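Local atomic coordinates of chain length determinant protein (Shigella flexneri, PDB entry 4ZM5), a protein that regulates how long the O-antigen polysaccharide chains of lipopolysaccharide grow, probably as a membrane-bound oligomer of the polysaccharide co-polymerase family. Residues D107-E112 and I224-Y229; G18-Y23 and E43-R48; S8-T13 and Q100-V105; N28-Q33 and E215-D220. The protein carries 1 engineered substitution. One frame throughout, in Å; residues are numbered along the deposited sequence.

All four contacts lie in what is probably the base domain and the adjoining part of the long helical arm. Interactions 1 and 3 both use helix 91-159, and they reach neighbouring strands of one sheet, 228-229 and 6-13, with centres about 11 Å apart. Interaction 2 pairs helices 17-31 and 38-53; its centre is about 8 Å from that of interaction 1, and the two touch. Interaction 4 uses the far end of helix 17-31 and the loop after helix 202-215, its centre about 29 Å from that of interaction 3. Along the chain, interaction 3 closes before interaction 1 opens, whereas interaction 4 crosses all three. The N-terminal part, the long helix and the returning C-terminal part are thus tied into one body.

Interaction 1: residues D107-E112 and I224-Y229; sequences DKVNQE and IHAYRY
V109, on the long helix 91-159, packs against A226 in the chain that returns to what is probably the base domain of this polysaccharide co-polymerase fold, just before strand 228-229. The valine holds CG1 anti to its own backbone N (chi1 173°), and this branch meets A226 CB at 3.7 Å, methyl to methyl. V109 also touches F49 and A52 of helix 38-53, so one valine meets both that helix and the returning loop. Further along, N110 OD1 comes no nearer than 4.2 Å to I224 CG1, and I224 is poorly ordered, so this approach is less firmly placed. V109 and A226 are buried; N110 and I224 are partly exposed. Beyond A226, the tyrosines Y227 and Y229 turn an edge to a face: the rim of the Y227 ring points at the Y229 ring, and Y227 also meets F49 with the ring planes about 40° apart. Y227 CE2 lies 3.7 Å above the plane of the Y229 ring, displaced toward its rim.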
loop_
_atom_site.group_PDB
_atom_site.type_symbol
_atom_site.label_atom_id
_atom_site.label_comp_id
_atom_site.label_asym_id
_atom_site.label_seq_id
_atom_site.Cartn_x
_atom_site.Cartn_y
_atom_site.Cartn_z
ATOM N N ASP B 107 -22.469 7.361 -11.811
ATOM C CA ASP B 107 -21.858 8.635 -12.187
ATOM C C ASP B 107 -21.252 9.350 -10.974
ATOM O O ASP B 107 -20.122 9.840 -11.068
ATOM C CB ASP B 107 -22.872 9.562 -12.892
ATOM C CG ASP B 107 -23.395 9.047 -14.219
ATOM O OD1 ASP B 107 -22.676 8.248 -14.877
ATOM O OD2 ASP B 107 -24.526 9.438 -14.603
ATOM N N LYS B 108 -21.988 9.407 -9.846
ATOM C CA LYS B 108 -21.526 10.049 -8.616
ATOM C C LYS B 108 -20.271 9.344 -8.078
ATOM O O LYS B 108 -19.322 10.022 -7.672
ATOM C CB LYS B 108 -22.646 10.062 -7.551
ATOM C CG LYS B 108 -22.262 10.796 -6.264
ATOM C CD LYS B 108 -23.434 11.010 -5.314
ATOM C CE LYS B 108 -23.022 11.691 -4.020
ATOM N NZ LYS B 108 -22.393 13.035 -4.221
ATOM N N VAL B 109 -20.258 7.995 -8.124
ATOM C CA VAL B 109 -19.168 7.144 -7.640
ATOM C C VAL B 109 -17.947 7.318 -8.531
ATOM O O VAL B 109 -16.841 7.442 -8.003
ATOM C CB VAL B 109 -19.620 5.665 -7.486
ATOM C CG1 VAL B 109 -18.460 4.727 -7.136
ATOM C CG2 VAL B 109 -20.697 5.573 -6.425
ATOM N N ASN B 110 -18.148 7.423 -9.853
ATOM C CA ASN B 110 -17.050 7.664 -10.790
ATOM C C ASN B 110 -16.348 9.005 -10.468
ATOM O O ASN B 110 -15.119 9.083 -10.503
ATOM C CB ASN B 110 -17.548 7.633 -12.230
ATOM C CG ASN B 110 -16.420 7.465 -13.233
ATOM O OD1 ASN B 110 -15.801 6.396 -13.332
ATOM N ND2 ASN B 110 -16.118 8.516 -14.001
ATOM N N GLN B 111 -17.133 10.033 -10.086
ATOM C CA GLN B 111 -16.606 11.347 -9.721
ATOM C C GLN B 111 -15.855 11.266 -8.401
ATOM O O GLN B 111 -14.781 11.843 -8.309
ATOM C CB GLN B 111 -17.717 12.395 -9.646
ATOM C CG GLN B 111 -18.258 12.817 -11.003
ATOM C CD GLN B 111 -18.869 14.187 -10.947
ATOM O OE1 GLN B 111 -18.196 15.193 -11.177
ATOM N NE2 GLN B 111 -20.155 14.261 -10.641
ATOM N N GLU B 112 -16.400 10.532 -7.399
ATOM C CA GLU B 112 -15.799 10.294 -6.074
ATOM C C GLU B 112 -14.453 9.604 -6.229
ATOM O O GLU B 112 -13.512 9.947 -5.510
ATOM C CB GLU B 112 -16.717 9.431 -5.193
ATOM C CG GLU B 112 -17.954 10.138 -4.671
ATOM C CD GLU B 112 -18.912 9.323 -3.814
ATOM O OE1 GLU B 112 -18.698 8.100 -3.650
ATOM O OE2 GLU B 112 -19.895 9.914 -3.312
ATOM N N ILE B 224 -12.472 1.988 -14.854
ATOM C CA ILE B 224 -12.808 1.474 -13.532
ATOM C C ILE B 224 -14.312 1.278 -13.371
ATOM O O ILE B 224 -15.134 2.082 -13.813
ATOM C CB ILE B 224 -12.177 2.288 -12.374
ATOM C CG1 ILE B 224 -12.668 3.757 -12.343
ATOM C CG2 ILE B 224 -10.637 2.188 -12.455
ATOM C CD1 ILE B 224 -12.188 4.535 -11.171
ATOM N N HIS B 225 -14.631 0.147 -12.754
ATOM C CA HIS B 225 -15.966 -0.373 -12.460
ATOM C C HIS B 225 -16.098 -0.499 -10.944
ATOM O O HIS B 225 -15.201 -1.020 -10.305
ATOM C CB HIS B 225 -16.164 -1.744 -13.171
ATOM C CG HIS B 225 -15.799 -1.744 -14.638
ATOM N ND1 HIS B 225 -16.762 -1.587 -15.625
ATOM C CD2 HIS B 225 -14.584 -1.854 -15.233
ATOM C CE1 HIS B 225 -16.103 -1.601 -16.777
ATOM N NE2 HIS B 225 -14.793 -1.769 -16.592
ATOM N N ALA B 226 -17.149 0.051 -10.356
ATOM C CA ALA B 226 -17.332 -0.036 -8.896
ATOM C C ALA B 226 -18.227 -1.251 -8.524
ATOM O O ALA B 226 -18.368 -1.597 -7.354
ATOM C CB ALA B 226 -17.911 1.265 -8.357
ATOM N N TYR B 227 -18.787 -1.910 -9.539
ATOM C CA TYR B 227 -19.639 -3.073 -9.362
ATOM C C TYR B 227 -19.643 -3.947 -10.612
ATOM O O TYR B 227 -19.045 -3.597 -11.632
ATOM C CB TYR B 227 -21.085 -2.656 -8.990
ATOM C CG TYR B 227 -21.808 -1.908 -10.092
ATOM C CD1 TYR B 227 -21.589 -0.548 -10.297
ATOM C CD2 TYR B 227 -22.710 -2.560 -10.929
ATOM C CE1 TYR B 227 -22.231 0.139 -11.321
ATOM C CE2 TYR B 227 -23.367 -1.880 -11.948
ATOM C CZ TYR B 227 -23.127 -0.526 -12.137
ATOM O OH TYR B 227 -23.761 0.165 -13.139
ATOM N N ARG B 228 -20.323 -5.088 -10.505
ATOM C CA ARG B 228 -20.525 -6.085 -11.536
ATOM C C ARG B 228 -21.951 -6.560 -11.388
ATOM O O ARG B 228 -22.401 -6.785 -10.259
ATOM C CB ARG B 228 -19.516 -7.233 -11.366
ATOM C CG ARG B 228 -19.787 -8.422 -12.254
ATOM C CD ARG B 228 -18.761 -9.515 -12.097
ATOM N NE ARG B 228 -18.976 -10.384 -10.941
ATOM C CZ ARG B 228 -19.868 -11.373 -10.874
ATOM N NH1 ARG B 228 -20.715 -11.586 -11.879
ATOM N NH2 ARG B 228 -19.924 -12.147 -9.805
ATOM N N TYR B 229 -22.687 -6.673 -12.499
ATOM C CA TYR B 229 -24.051 -7.160 -12.417
ATOM C C TYR B 229 -24.062 -8.657 -12.328
ATOM O O TYR B 229 -23.347 -9.336 -13.063
ATOM C CB TYR B 229 -24.898 -6.748 -13.631
ATOM C CG TYR B 229 -25.454 -5.342 -13.629
ATOM C CD1 TYR B 229 -26.495 -4.982 -12.774
ATOM C CD2 TYR B 229 -25.039 -4.408 -14.578
ATOM C CE1 TYR B 229 -27.055 -3.702 -12.815
ATOM C CE2 TYR B 229 -25.587 -3.127 -14.624
ATOM C CZ TYR B 229 -26.599 -2.783 -13.749
ATOM O OH TYR B 229 -27.140 -1.532 -13.834
#

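Interaction 2: residues G18-Y23 and E43-R48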
loop_
_atom_site.group_PDB
_atom_site.type_symbol
_atom_site.label_atom_id
_atom_site.label_comp_id
_atom_site.label_asym_id
_atom_site.label_seq_id
_atom_site.Cartn_x
_atom_site.Cartn_y
_atom_site.Cartn_z
ATOM N N GLY B 18 -10.420 -8.306 -13.307
ATOM C CA GLY B 18 -10.227 -7.754 -14.640
ATOM C C GLY B 18 -10.739 -6.335 -14.769
ATOM O O GLY B 18 -10.074 -5.476 -15.366
ATOM N N GLN B 19 -11.915 -6.087 -14.191
ATOM C CA GLN B 19 -12.557 -4.770 -14.188
ATOM C C GLN B 19 -11.781 -3.748 -13.333
ATOM O O GLN B 19 -11.867 -2.539 -13.565
ATOM C CB GLN B 19 -13.984 -4.885 -13.613
ATOM C CG GLN B 19 -15.005 -5.588 -14.491
ATOM C CD GLN B 19 -16.320 -5.734 -13.761
ATOM O OE1 GLN B 19 -16.486 -6.586 -12.891
ATOM N NE2 GLN B 19 -17.285 -4.888 -14.082
ATOM N N ILE B 20 -11.030 -4.259 -12.346
ATOM C CA ILE B 20 -10.305 -3.519 -11.327
ATOM C C ILE B 20 -8.793 -3.377 -11.588
ATOM O O ILE B 20 -8.172 -2.503 -10.972
ATOM C CB ILE B 20 -10.617 -4.250 -9.988
ATOM C CG1 ILE B 20 -11.428 -3.374 -9.076
ATOM C CG2 ILE B 20 -9.430 -4.915 -9.273
ATOM C CD1 ILE B 20 -12.578 -2.667 -9.850
ATOM N N ALA B 21 -8.221 -4.197 -12.500
ATOM C CA ALA B 21 -6.795 -4.254 -12.842
ATOM C C ALA B 21 -6.107 -2.857 -12.931
ATOM O O ALA B 21 -5.039 -2.681 -12.338
ATOM C CB ALA B 21 -6.613 -5.008 -14.138
ATOM N N GLY B 22 -6.757 -1.896 -13.606
ATOM C CA GLY B 22 -6.295 -0.519 -13.784
ATOM C C GLY B 22 -6.189 0.279 -12.496
ATOM O O GLY B 22 -5.164 0.916 -12.250
ATOM N N TYR B 23 -7.254 0.257 -11.665
ATOM C CA TYR B 23 -7.276 0.941 -10.369
ATOM C C TYR B 23 -6.255 0.294 -9.432
ATOM O O TYR B 23 -5.548 1.000 -8.722
ATOM C CB TYR B 23 -8.694 0.907 -9.729
ATOM C CG TYR B 23 -8.909 1.957 -8.655
ATOM C CD1 TYR B 23 -9.055 3.303 -8.987
ATOM C CD2 TYR B 23 -8.960 1.607 -7.307
ATOM C CE1 TYR B 23 -9.213 4.282 -8.008
ATOM C CE2 TYR B 23 -9.146 2.577 -6.313
ATOM C CZ TYR B 23 -9.278 3.917 -6.673
ATOM O OH TYR B 23 -9.436 4.918 -5.734
ATOM N N GLU B 43 -13.804 -4.857 -2.448
ATOM C CA GLU B 43 -14.737 -4.588 -1.357
ATOM C C GLU B 43 -14.903 -3.090 -1.118
ATOM O O GLU B 43 -15.991 -2.631 -0.775
ATOM C CB GLU B 43 -14.269 -5.280 -0.075
ATOM C CG GLU B 43 -14.753 -6.713 -0.001
ATOM C CD GLU B 43 -14.078 -7.590 1.030
ATOM O OE1 GLU B 43 -13.829 -8.779 0.715
ATOM O OE2 GLU B 43 -13.873 -7.118 2.175
ATOM N N THR B 44 -13.826 -2.339 -1.281
ATOM C CA THR B 44 -13.806 -0.898 -1.106
ATOM C C THR B 44 -14.669 -0.260 -2.177
ATOM O O THR B 44 -15.450 0.636 -1.855
ATOM C CB THR B 44 -12.338 -0.420 -1.125
ATOM O OG1 THR B 44 -11.716 -0.894 0.059
ATOM C CG2 THR B 44 -12.182 1.088 -1.157
ATOM N N LEU B 45 -14.559 -0.752 -3.430
ATOM C CA LEU B 45 -15.298 -0.240 -4.571
ATOM C C LEU B 45 -16.790 -0.572 -4.514
ATOM O O LEU B 45 -17.616 0.321 -4.763
ATOM C CB LEU B 45 -14.668 -0.708 -5.879
ATOM C CG LEU B 45 -13.411 0.081 -6.212
ATOM C CD1 LEU B 45 -12.620 -0.582 -7.286
ATOM C CD2 LEU B 45 -13.742 1.476 -6.622
ATOM N N ILE B 46 -17.153 -1.801 -4.138
ATOM C CA ILE B 46 -18.581 -2.112 -3.987
ATOM C C ILE B 46 -19.124 -1.329 -2.736
ATOM O O ILE B 46 -20.234 -0.784 -2.791
ATOM C CB ILE B 46 -18.906 -3.644 -3.996
ATOM C CG1 ILE B 46 -20.429 -3.921 -4.099
ATOM C CG2 ILE B 46 -18.243 -4.408 -2.862
ATOM C CD1 ILE B 46 -21.107 -3.289 -5.380
ATOM N N GLY B 47 -18.275 -1.174 -1.707
ATOM C CA GLY B 47 -18.542 -0.388 -0.511
ATOM C C GLY B 47 -18.876 1.053 -0.845
ATOM O O GLY B 47 -19.876 1.575 -0.355
ATOM N N ARG B 48 -18.079 1.691 -1.730
ATOM C CA ARG B 48 -18.285 3.078 -2.176
ATOM C C ARG B 48 -19.611 3.185 -2.979
ATOM O O ARG B 48 -20.363 4.152 -2.792
ATOM C CB ARG B 48 -17.069 3.598 -2.990
ATOM C CG ARG B 48 -17.090 5.116 -3.205
ATOM C CD ARG B 48 -15.835 5.695 -3.873
ATOM N NE ARG B 48 -14.800 6.129 -2.921
ATOM C CZ ARG B 48 -14.874 7.228 -2.181
ATOM N NH1 ARG B 48 -15.943 8.008 -2.244
ATOM N NH2 ARG B 48 -13.893 7.538 -1.345
#
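The Y23 ring meets L45 obliquely, with its CD2 4.3 Å from L45 CD1; L41 of helix 38-53, L113 of the long helix and I224 also touch this tyrosine. The same leucine methyl does the closer work with I20. The two side chains reach toward each other tip to tip, and L45 CD1 comes within 3.5 Å of I20 CG1. The 3.3 Å from L45 CD1 to I20 CD1 is short for two methyls and doubtful, all the more because I20 holds an unusual chi1 of -114°. In L45, chi1 -77° and an extended chi2 of 166° together carry CD1 to I20. All three residues are buried, and the contact is purely apolar. Helix 17-31 is kinked here, with the backbone N of G22 and Y23 lacking a bond to the preceding turn. Helices 17-31 and 38-53 thus lean on each other, with L113 of helix 91-159 against both Y23 and L45, while R48 reaches E112 on that long helix by a salt bridge.

Interaction 3: residues S8-T13 and Q100-V105; sequences STAIIT and QYIQQV
I102 carries this contact: it gives up more surface than either partner, its CD1 meets both of them, and its CG2 adds a second touch on I12. On strand 6-13, A10 and I12 send their side chains to the same side, two residues apart, and the isoleucine from helix 91-159 comes in over the face of the strand that carries A10 CB and the I12 side chain. I102 CD1 lies 3.9 Å from A10 CB and 4.0 Å from I12 CD1, so one methyl bridges the two strand positions. I12 and I102 reach toward each other tip to tip, and I102 CG2 joins in at 4.1 Å from I12 CD1. The torsions of I102 fit this: chi1 of -68° puts CG1 and CG2 on separate branches, CG2 being the one anti to N, and the extended chi2 of 171° carries CD1 out to the strand. The three residues are buried, and the meeting is wholly apolar. Their surroundings are of the same kind: V84 of the adjacent strand 82-88 touches both A10 and I102, I46 of helix 38-53 touches I12, and F53 of that helix touches I102. On the other side of the strand, I11 points away from the helix and packs on S54 of the second subunit. A helix laid over one face of an antiparallel sheet through such aliphatic residues is consistent with the alpha/beta base domain of polysaccharide co-polymerases, of which this contact is one part.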
loop_
_atom_site.group_PDB
_atom_site.type_symbol
_atom_site.label_atom_id
_atom_site.label_comp_id
_atom_site.label_asym_id
_atom_site.label_seq_id
_atom_site.Cartn_x
_atom_site.Cartn_y
_atom_site.Cartn_z
ATOM N N SER B 8 -39.155 -3.935 -9.947
ATOM C CA SER B 8 -37.997 -4.238 -10.776
ATOM C C SER B 8 -36.823 -4.511 -9.863
ATOM O O SER B 8 -36.608 -3.781 -8.891
ATOM C CB SER B 8 -37.662 -3.104 -11.723
ATOM O OG SER B 8 -36.549 -3.460 -12.529
ATOM N N THR B 9 -36.093 -5.586 -10.149
ATOM C CA THR B 9 -34.983 -6.022 -9.313
ATOM C C THR B 9 -33.711 -6.163 -10.132
ATOM O O THR B 9 -33.745 -6.586 -11.294
ATOM C CB THR B 9 -35.359 -7.362 -8.627
ATOM O OG1 THR B 9 -36.551 -7.178 -7.892
ATOM C CG2 THR B 9 -34.318 -7.844 -7.657
ATOM N N ALA B 10 -32.589 -5.845 -9.485
ATOM C CA ALA B 10 -31.233 -6.014 -10.000
ATOM C C ALA B 10 -30.356 -6.578 -8.887
ATOM O O ALA B 10 -30.632 -6.335 -7.705
ATOM C CB ALA B 10 -30.678 -4.696 -10.521
ATOM N N ILE B 11 -29.348 -7.385 -9.246
ATOM C CA ILE B 11 -28.408 -7.934 -8.263
ATOM C C ILE B 11 -27.027 -7.497 -8.681
ATOM O O ILE B 11 -26.597 -7.743 -9.804
ATOM C CB ILE B 11 -28.515 -9.463 -8.018
ATOM C CG1 ILE B 11 -29.938 -9.830 -7.545
ATOM C CG2 ILE B 11 -27.475 -9.900 -6.991
ATOM C CD1 ILE B 11 -30.304 -11.279 -7.598
ATOM N N ILE B 12 -26.350 -6.850 -7.761
ATOM C CA ILE B 12 -25.044 -6.268 -7.988
ATOM C C ILE B 12 -24.030 -6.811 -6.966
ATOM O O ILE B 12 -24.397 -7.095 -5.820
ATOM C CB ILE B 12 -25.293 -4.736 -7.927
ATOM C CG1 ILE B 12 -25.475 -4.172 -9.340
ATOM C CG2 ILE B 12 -24.331 -3.923 -7.044
ATOM C CD1 ILE B 12 -26.233 -2.799 -9.428
ATOM N N THR B 13 -22.772 -7.046 -7.414
ATOM C CA THR B 13 -21.716 -7.513 -6.503
ATOM C C THR B 13 -20.423 -6.723 -6.805
ATOM O O THR B 13 -20.425 -5.815 -7.645
ATOM C CB THR B 13 -21.544 -9.052 -6.497
ATOM O OG1 THR B 13 -20.775 -9.411 -5.351
ATOM C CG2 THR B 13 -20.882 -9.600 -7.749
ATOM N N GLN B 100 -31.967 3.788 -14.222
ATOM C CA GLN B 100 -31.620 5.212 -14.147
ATOM C C GLN B 100 -30.960 5.525 -12.809
ATOM O O GLN B 100 -29.904 6.160 -12.795
ATOM C CB GLN B 100 -32.855 6.113 -14.369
ATOM C CG GLN B 100 -33.262 6.263 -15.833
ATOM C CD GLN B 100 -34.525 7.086 -15.997
ATOM O OE1 GLN B 100 -34.522 8.319 -15.851
ATOM N NE2 GLN B 100 -35.631 6.427 -16.327
ATOM N N TYR B 101 -31.549 5.047 -11.695
ATOM C CA TYR B 101 -31.015 5.273 -10.355
ATOM C C TYR B 101 -29.646 4.587 -10.185
ATOM O O TYR B 101 -28.773 5.147 -9.527
ATOM C CB TYR B 101 -32.014 4.826 -9.265
ATOM C CG TYR B 101 -33.193 5.770 -9.061
ATOM C CD1 TYR B 101 -32.991 7.132 -8.837
ATOM C CD2 TYR B 101 -34.510 5.293 -9.058
ATOM C CE1 TYR B 101 -34.072 8.004 -8.653
ATOM C CE2 TYR B 101 -35.597 6.155 -8.865
ATOM C CZ TYR B 101 -35.375 7.508 -8.665
ATOM O OH TYR B 101 -36.456 8.348 -8.495
ATOM N N ILE B 102 -29.440 3.424 -10.815
ATOM C CA ILE B 102 -28.156 2.716 -10.771
ATOM C C ILE B 102 -27.107 3.540 -11.544
ATOM O O ILE B 102 -25.979 3.663 -11.067
ATOM C CB ILE B 102 -28.275 1.252 -11.297
ATOM C CG1 ILE B 102 -29.118 0.394 -10.321
ATOM C CG2 ILE B 102 -26.889 0.612 -11.524
ATOM C CD1 ILE B 102 -29.497 -1.022 -10.822
ATOM N N GLN B 103 -27.494 4.128 -12.706
ATOM C CA GLN B 103 -26.622 4.966 -13.548
ATOM C C GLN B 103 -26.239 6.272 -12.839
ATOM O O GLN B 103 -25.089 6.711 -12.926
ATOM C CB GLN B 103 -27.292 5.283 -14.901
ATOM C CG GLN B 103 -26.332 5.835 -15.974
ATOM C CD GLN B 103 -25.117 4.952 -16.190
ATOM O OE1 GLN B 103 -25.228 3.755 -16.506
ATOM N NE2 GLN B 103 -23.930 5.517 -15.981
ATOM N N GLN B 104 -27.213 6.881 -12.157
ATOM C CA GLN B 104 -27.084 8.106 -11.372
ATOM C C GLN B 104 -26.002 7.931 -10.291
ATOM O O GLN B 104 -25.120 8.780 -10.154
ATOM C CB GLN B 104 -28.453 8.419 -10.740
ATOM C CG GLN B 104 -28.617 9.820 -10.209
ATOM C CD GLN B 104 -29.975 10.009 -9.571
ATOM O OE1 GLN B 104 -30.093 10.031 -8.340
ATOM N NE2 GLN B 104 -31.029 10.153 -10.387
ATOM N N VAL B 105 -26.077 6.803 -9.544
ATOM C CA VAL B 105 -25.141 6.412 -8.480
ATOM C C VAL B 105 -23.775 6.123 -9.123
ATOM O O VAL B 105 -22.766 6.619 -8.634
ATOM C CB VAL B 105 -25.681 5.211 -7.635
ATOM C CG1 VAL B 105 -24.641 4.693 -6.651
ATOM C CG2 VAL B 105 -26.957 5.597 -6.889
#

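Interaction 4: residues N28-Q33 and E215-D220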
loop_
_atom_site.group_PDB
_atom_site.type_symbol
_atom_site.label_atom_id
_atom_site.label_comp_id
_atom_site.label_asym_id
_atom_site.label_seq_id
_atom_site.Cartn_x
_atom_site.Cartn_y
_atom_site.Cartn_z
ATOM N N ASN B 28 -1.026 0.247 -6.677
ATOM C CA ASN B 28 0.286 -0.397 -6.539
ATOM C C ASN B 28 1.392 0.620 -6.828
ATOM O O ASN B 28 2.338 0.718 -6.047
ATOM C CB ASN B 28 0.415 -1.611 -7.495
ATOM C CG ASN B 28 -0.262 -2.887 -7.028
ATOM O OD1 ASN B 28 -0.440 -3.125 -5.832
ATOM N ND2 ASN B 28 -0.599 -3.772 -7.962
ATOM N N VAL B 29 1.241 1.406 -7.926
ATOM C CA VAL B 29 2.199 2.427 -8.363
ATOM C C VAL B 29 2.342 3.472 -7.249
ATOM O O VAL B 29 3.462 3.802 -6.900
ATOM C CB VAL B 29 1.819 3.056 -9.752
ATOM C CG1 VAL B 29 2.629 4.293 -10.066
ATOM C CG2 VAL B 29 1.974 2.054 -10.881
ATOM N N ILE B 30 1.229 3.922 -6.647
ATOM C CA ILE B 30 1.229 4.959 -5.606
ATOM C C ILE B 30 1.811 4.484 -4.259
ATOM O O ILE B 30 2.651 5.196 -3.682
ATOM C CB ILE B 30 -0.195 5.566 -5.399
ATOM C CG1 ILE B 30 -0.712 6.233 -6.696
ATOM C CG2 ILE B 30 -0.190 6.590 -4.261
ATOM C CD1 ILE B 30 -2.219 6.303 -6.824
ATOM N N TYR B 31 1.369 3.330 -3.756
ATOM C CA TYR B 31 1.744 2.894 -2.421
ATOM C C TYR B 31 2.731 1.729 -2.309
ATOM O O TYR B 31 3.216 1.477 -1.199
ATOM C CB TYR B 31 0.472 2.554 -1.642
ATOM C CG TYR B 31 -0.400 3.766 -1.404
ATOM C CD1 TYR B 31 -1.700 3.825 -1.902
ATOM C CD2 TYR B 31 0.091 4.879 -0.723
ATOM C CE1 TYR B 31 -2.517 4.930 -1.658
ATOM C CE2 TYR B 31 -0.694 6.015 -0.532
ATOM C CZ TYR B 31 -2.005 6.028 -0.983
ATOM O OH TYR B 31 -2.799 7.124 -0.765
ATOM N N GLY B 32 3.035 1.053 -3.412
ATOM C CA GLY B 32 3.977 -0.063 -3.422
ATOM C C GLY B 32 3.502 -1.259 -2.625
ATOM O O GLY B 32 2.458 -1.835 -2.940
ATOM N N GLN B 33 4.262 -1.629 -1.577
ATOM C CA GLN B 33 3.915 -2.752 -0.706
ATOM C C GLN B 33 2.776 -2.353 0.260
ATOM O O GLN B 33 1.991 -3.218 0.663
ATOM C CB GLN B 33 5.152 -3.268 0.056
ATOM C CG GLN B 33 5.164 -4.790 0.367
ATOM C CD GLN B 33 5.445 -5.680 -0.828
ATOM O OE1 GLN B 33 4.575 -5.909 -1.678
ATOM N NE2 GLN B 33 6.636 -6.278 -0.865
ATOM N N GLU B 215 3.572 10.100 -11.858
ATOM C CA GLU B 215 3.325 11.231 -12.744
ATOM C C GLU B 215 2.678 10.787 -14.059
ATOM O O GLU B 215 2.018 11.596 -14.704
ATOM C CB GLU B 215 4.637 11.987 -13.000
ATOM C CG GLU B 215 4.759 13.240 -12.142
ATOM C CD GLU B 215 6.098 13.501 -11.466
ATOM O OE1 GLU B 215 7.127 13.537 -12.181
ATOM O OE2 GLU B 215 6.119 13.662 -10.220
ATOM N N LYS B 216 2.841 9.501 -14.433
ATOM C CA LYS B 216 2.294 8.901 -15.661
ATOM C C LYS B 216 0.833 8.449 -15.502
ATOM O O LYS B 216 0.187 8.138 -16.502
ATOM C CB LYS B 216 3.152 7.700 -16.094
ATOM C CG LYS B 216 4.481 8.070 -16.752
ATOM C CD LYS B 216 5.573 7.046 -16.462
ATOM C CE LYS B 216 5.886 6.097 -17.595
ATOM N NZ LYS B 216 6.918 5.099 -17.194
ATOM N N LEU B 217 0.314 8.400 -14.259
ATOM C CA LEU B 217 -1.048 7.949 -13.982
ATOM C C LEU B 217 -2.092 8.980 -14.400
ATOM O O LEU B 217 -1.956 10.159 -14.076
ATOM C CB LEU B 217 -1.240 7.610 -12.492
ATOM C CG LEU B 217 -0.414 6.482 -11.884
ATOM C CD1 LEU B 217 -0.537 6.500 -10.379
ATOM C CD2 LEU B 217 -0.798 5.103 -12.447
ATOM N N LYS B 218 -3.138 8.520 -15.110
ATOM C CA LYS B 218 -4.272 9.328 -15.572
ATOM C C LYS B 218 -5.589 8.537 -15.384
ATOM O O LYS B 218 -5.647 7.356 -15.734
ATOM C CB LYS B 218 -4.081 9.773 -17.044
ATOM C CG LYS B 218 -5.215 10.646 -17.622
ATOM C CD LYS B 218 -5.372 12.012 -16.915
ATOM C CE LYS B 218 -6.754 12.188 -16.323
ATOM N NZ LYS B 218 -6.833 13.350 -15.404
ATOM N N PHE B 219 -6.626 9.194 -14.815
ATOM C CA PHE B 219 -7.950 8.603 -14.536
ATOM C C PHE B 219 -8.645 8.063 -15.800
ATOM O O PHE B 219 -9.258 6.998 -15.739
ATOM C CB PHE B 219 -8.862 9.621 -13.826
ATOM C CG PHE B 219 -10.223 9.087 -13.445
ATOM C CD1 PHE B 219 -10.379 8.257 -12.344
ATOM C CD2 PHE B 219 -11.347 9.403 -14.195
ATOM C CE1 PHE B 219 -11.637 7.746 -12.012
ATOM C CE2 PHE B 219 -12.605 8.905 -13.848
ATOM C CZ PHE B 219 -12.743 8.080 -12.760
ATOM N N ASP B 220 -8.544 8.794 -16.928
ATOM C CA ASP B 220 -9.146 8.420 -18.213
ATOM C C ASP B 220 -8.587 7.096 -18.753
ATOM O O ASP B 220 -9.318 6.367 -19.429
ATOM C CB ASP B 220 -8.933 9.532 -19.252
ATOM C CG ASP B 220 -9.600 10.846 -18.899
ATOM O OD1 ASP B 220 -10.844 10.860 -18.746
ATOM O OD2 ASP B 220 -8.883 11.872 -18.809
#
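Apolar contact joins V29 and I30, near the end of helix 17-31, to L217 in the loop that follows helix 202-215. L217 CD1 is the shared point. It lies 3.7 Å from I30 CG1 and 3.9 Å from both I30 CD1 and V29 CG1, with L217 CG a little farther from the valine. V29 and L217 meet tip to tip, whereas I30 lies aslant the leucine, so the methyl is touched by two successive residues of one helical turn. In L217, chi1 of -62° with an extended chi2 of 168° carries CD1 to the helix. In the polysaccharide co-polymerase fold this loop, coming after helix 202-215, probably leads back toward the base, and the contact joins it to the C-terminal end of helix 17-31; I30 reaches on to I121 of helix 91-159. Among the flat groups, the Y31 ring has I30 CG2 over its centre, 3.6 Å above the plane. The hydrogen bond of Y31 OH goes outside the pair, to N120 OD1 on helix 91-159, and so ties the same helix to the long one. At the helix end, G32 takes a positive phi of 65°, and its backbone N still bonds to the O of N28 at 2.7 Å.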